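Local coordinates for protein cytochrome c-554 (Nitrosomonas europaea, PDB 1FT5) that carries electrons in the periplasm during ammonia oxidation, accepting them directly from hydroxylamine oxidoreductase through its covalently bound hemes, at residues 89-94 and 127-133. Residues are numbered along the deposited sequence; the frame is centred on the assembly and turned at random.
Sequences ESCHGP and DFHFEER. With HEM (protoporphyrin IX containing Fe), chain G.
His92 and Phe130 both have CG beside the backbone N and anti to the carbonyl carbon (chi1 -66° and -51°), which brings the two rings together on one side of heme #3, His92 on the iron and Phe130 at the heme rim. The segment 89-94 carries the end of the CXXCH heme-binding motif, here Cys88 to His92. Cys91 SG is bonded to the vinyl-derived CAC of the heme, and His92 NE2 binds the iron at 2.0 Å. His179 supplies the second axial ligand. Phe130 turns its edge to the His92 face in an offset edge-to-face pair, planes at 86°, with CE2 3.6 Å from His92 ND1. One face of Phe130 lies on the heme methyl CMD, and its CD2 edge meets Cys91 O at 3.1 Å. A water accepts from His92 ND1 and donates to Asp127 O, which probably helps to hold the imidazole in its rotation about the iron bond. This link is likely to make the axial ligand more electron-rich.

The backbones join where Asp127 N donates to His92 O at 2.9 Å. Asp127 also shapes its own loop. Its OD1 accepts from His129 N, an Asx turn, and also from Phe130 N, which makes an Asx motif just before helix 131-138. Its OD2 offers the anti lone pair to Arg133 NE in a salt bridge.

Arg133 runs extended from CG to NE along the C-terminal end of helix 88-92, with CD 3.3 Å from Ser90 O. Its guanidinium lays one face on Gly93 CA. A leucine in its place would probably leave the Asp127 carboxylate without its charge partner and uncover Gly93. Gly93 has positive phi, where a side chain would strike the preceding carbonyl. Beyond it, Pro94 CD touches Arg133 NH2 at 3.5 Å, while water 1 accepts from Arg133 NH1 and donates to Ser90 O.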
loop_
_atom_site.group_PDB
_atom_site.type_symbol
_atom_site.label_atom_id
_atom_site.label_comp_id
_atom_site.label_asym_id
_atom_site.label_seq_id
_atom_site.Cartn_x
_atom_site.Cartn_y
_atom_site.Cartn_z
ATOM N N GLU A 89 -1.448 3.666 -3.123
ATOM C CA GLU A 89 -2.576 3.023 -3.730
ATOM C C GLU A 89 -2.530 1.489 -3.564
ATOM O O GLU A 89 -3.548 0.862 -3.686
ATOM C CB GLU A 89 -2.590 3.344 -5.204
ATOM C CG GLU A 89 -2.905 4.848 -5.517
ATOM C CD GLU A 89 -2.584 5.165 -6.970
ATOM O OE1 GLU A 89 -1.438 5.014 -7.376
ATOM O OE2 GLU A 89 -3.527 5.510 -7.723
ATOM N N SER A 90 -1.337 0.944 -3.325
ATOM C CA SER A 90 -1.305 -0.511 -3.088
ATOM C C SER A 90 -2.117 -0.896 -1.871
ATOM O O SER A 90 -2.616 -2.025 -1.807
ATOM C CB SER A 90 0.137 -1.047 -2.939
ATOM O OG SER A 90 0.761 -1.115 -4.206
ATOM N N CYS A 91 -2.282 0.016 -0.898
ATOM C CA CYS A 91 -3.141 -0.287 0.254
ATOM C C CYS A 91 -4.499 0.415 0.190
ATOM O O CYS A 91 -5.546 -0.173 0.457
ATOM C CB CYS A 91 -2.439 0.098 1.577
ATOM S SG CYS A 91 -0.984 -0.969 1.834
ATOM N N HIS A 92 -4.467 1.686 -0.179
ATOM C CA HIS A 92 -5.698 2.449 -0.179
ATOM C C HIS A 92 -6.539 2.345 -1.434
ATOM O O HIS A 92 -7.634 2.891 -1.474
ATOM C CB HIS A 92 -5.330 3.932 0.058
ATOM C CG HIS A 92 -4.770 4.151 1.420
ATOM N ND1 HIS A 92 -5.557 4.114 2.548
ATOM C CD2 HIS A 92 -3.502 4.383 1.838
ATOM C CE1 HIS A 92 -4.748 4.312 3.596
ATOM N NE2 HIS A 92 -3.495 4.486 3.240
ATOM N N GLY A 93 -6.027 1.636 -2.429
ATOM C CA GLY A 93 -6.789 1.452 -3.678
ATOM C C GLY A 93 -6.335 2.432 -4.727
ATOM O O GLY A 93 -5.752 3.467 -4.446
ATOM N N PRO A 94 -6.549 2.097 -6.019
ATOM C CA PRO A 94 -6.179 2.976 -7.139
ATOM C C PRO A 94 -6.974 4.270 -6.933
ATOM O O PRO A 94 -8.177 4.220 -6.686
ATOM C CB PRO A 94 -6.625 2.171 -8.401
ATOM C CG PRO A 94 -7.676 1.218 -7.911
ATOM C CD PRO A 94 -7.203 0.843 -6.447
ATOM N N ASP A 127 -10.216 1.815 -0.726
ATOM C CA ASP A 127 -10.291 0.625 0.114
ATOM C C ASP A 127 -10.250 1.037 1.583
ATOM O O ASP A 127 -9.363 1.807 1.947
ATOM C CB ASP A 127 -9.042 -0.227 -0.174
ATOM C CG ASP A 127 -9.190 -1.639 0.277
ATOM O OD1 ASP A 127 -9.859 -1.966 1.270
ATOM O OD2 ASP A 127 -8.593 -2.492 -0.384
ATOM N N PHE A 128 -11.250 0.574 2.340
ATOM C CA PHE A 128 -11.285 0.807 3.777
ATOM C C PHE A 128 -11.199 -0.476 4.554
ATOM O O PHE A 128 -11.497 -0.473 5.744
ATOM C CB PHE A 128 -12.593 1.529 4.140
ATOM C CG PHE A 128 -12.704 2.862 3.469
ATOM C CD1 PHE A 128 -12.104 3.974 4.048
ATOM C CD2 PHE A 128 -13.383 3.010 2.245
ATOM C CE1 PHE A 128 -12.160 5.226 3.441
ATOM C CE2 PHE A 128 -13.455 4.284 1.612
ATOM C CZ PHE A 128 -12.839 5.401 2.210
ATOM N N HIS A 129 -10.781 -1.586 3.907
ATOM C CA HIS A 129 -10.755 -2.868 4.571
ATOM C C HIS A 129 -9.341 -3.448 4.516
ATOM O O HIS A 129 -8.881 -4.062 5.500
ATOM C CB HIS A 129 -11.734 -3.795 3.859
ATOM C CG HIS A 129 -11.992 -5.076 4.575
ATOM N ND1 HIS A 129 -11.230 -6.215 4.376
ATOM C CD2 HIS A 129 -12.907 -5.391 5.528
ATOM C CE1 HIS A 129 -11.663 -7.168 5.182
ATOM N NE2 HIS A 129 -12.676 -6.693 5.893
ATOM N N PHE A 130 -8.692 -3.285 3.361
ATOM C CA PHE A 130 -7.287 -3.665 3.160
ATOM C C PHE A 130 -6.826 -5.140 3.118
ATOM O O PHE A 130 -5.855 -5.433 2.419
ATOM C CB PHE A 130 -6.377 -3.020 4.263
ATOM C CG PHE A 130 -6.574 -1.522 4.433
ATOM C CD1 PHE A 130 -7.367 -1.007 5.498
ATOM C CD2 PHE A 130 -6.048 -0.645 3.521
ATOM C CE1 PHE A 130 -7.611 0.386 5.612
ATOM C CE2 PHE A 130 -6.292 0.764 3.629
ATOM C CZ PHE A 130 -7.052 1.264 4.646
ATOM N N GLU A 131 -7.501 -6.006 3.850
ATOM C CA GLU A 131 -7.048 -7.381 3.984
ATOM C C GLU A 131 -6.778 -8.104 2.696
ATOM O O GLU A 131 -5.703 -8.710 2.588
ATOM C CB GLU A 131 -7.989 -8.212 4.847
ATOM C CG GLU A 131 -7.320 -9.512 5.225
ATOM C CD GLU A 131 -8.032 -10.282 6.316
ATOM O OE1 GLU A 131 -9.075 -9.822 6.856
ATOM O OE2 GLU A 131 -7.523 -11.388 6.629
ATOM N N GLU A 132 -7.707 -8.031 1.737
ATOM C CA GLU A 132 -7.479 -8.712 0.454
ATOM C C GLU A 132 -6.235 -8.168 -0.223
ATOM O O GLU A 132 -5.428 -8.941 -0.755
ATOM C CB GLU A 132 -8.701 -8.531 -0.471
ATOM C CG GLU A 132 -8.875 -9.615 -1.529
ATOM C CD GLU A 132 -9.029 -11.064 -0.962
ATOM O OE1 GLU A 132 -9.482 -11.268 0.209
ATOM O OE2 GLU A 132 -8.689 -12.000 -1.715
ATOM N N ARG A 133 -6.059 -6.838 -0.242
ATOM C CA ARG A 133 -4.866 -6.290 -0.861
ATOM C C ARG A 133 -3.572 -6.749 -0.207
ATOM O O ARG A 133 -2.614 -7.113 -0.906
ATOM C CB ARG A 133 -4.891 -4.728 -0.920
ATOM C CG ARG A 133 -5.830 -4.241 -1.995
ATOM C CD ARG A 133 -5.852 -2.660 -2.071
ATOM N NE ARG A 133 -7.027 -2.298 -2.827
ATOM C CZ ARG A 133 -7.050 -2.312 -4.147
ATOM N NH1 ARG A 133 -5.916 -2.667 -4.769
ATOM N NH2 ARG A 133 -8.188 -2.065 -4.810
HETATM C CHA HEM G . -4.301 5.477 6.952
HETATM C CHB HEM G . -2.188 8.284 3.569
HETATM C CHC HEM G . 0.510 4.440 2.188
HETATM C CHD HEM G . -2.085 1.581 5.127
HETATM C C1A HEM G . -3.911 6.568 6.163
HETATM C C2A HEM G . -4.432 7.890 6.315
HETATM C C3A HEM G . -3.875 8.661 5.365
HETATM C C4A HEM G . -2.979 7.843 4.615
HETATM C CMA HEM G . -4.113 10.159 5.091
HETATM C CAA HEM G . -5.481 8.349 7.391
HETATM C CBA HEM G . -4.760 9.078 8.601
HETATM C CGA HEM G . -3.632 8.228 9.240
HETATM O O1A HEM G . -3.928 7.133 9.666
HETATM O O2A HEM G . -2.495 8.696 9.263
HETATM C C1B HEM G . -1.264 7.454 2.867
HETATM C C2B HEM G . -0.384 7.942 1.845
HETATM C C3B HEM G . 0.420 6.875 1.475
HETATM C C4B HEM G . -0.024 5.764 2.308
HETATM C CMB HEM G . -0.362 9.378 1.316
HETATM C CAB HEM G . 1.532 6.764 0.478
HETATM C CBB HEM G . 2.706 7.714 0.817
HETATM C C1C HEM G . -0.010 3.352 2.884
HETATM C C2C HEM G . 0.440 2.024 2.652
HETATM C C3C HEM G . -0.303 1.230 3.390
HETATM C C4C HEM G . -1.196 2.036 4.167
HETATM C CMC HEM G . 1.562 1.594 1.683
HETATM C CAC HEM G . -0.258 -0.330 3.413
HETATM C CBC HEM G . 1.070 -1.021 3.603
HETATM C C1D HEM G . -2.901 2.405 5.922
HETATM C C2D HEM G . -3.796 1.912 6.945
HETATM C C3D HEM G . -4.386 3.039 7.492
HETATM C C4D HEM G . -3.850 4.164 6.765
HETATM C CMD HEM G . -4.078 0.459 7.276
HETATM C CAD HEM G . -5.513 3.093 8.514
HETATM C CBD HEM G . -6.823 3.390 7.850
HETATM C CGD HEM G . -7.900 4.014 8.760
HETATM O O1D HEM G . -8.969 4.311 8.213
HETATM O O2D HEM G . -7.633 4.178 9.949
HETATM N NA HEM G . -3.017 6.548 5.124
HETATM N NB HEM G . -1.057 6.097 3.153
HETATM N NC HEM G . -0.995 3.364 3.813
HETATM N ND HEM G . -2.919 3.807 5.796
HETATM FE FE HEM G . -1.979 4.965 4.497
HETATM O O HOH W 1 -2.922 -3.640 -4.008
HETATM O O HOH W 2 -8.363 4.247 3.011
#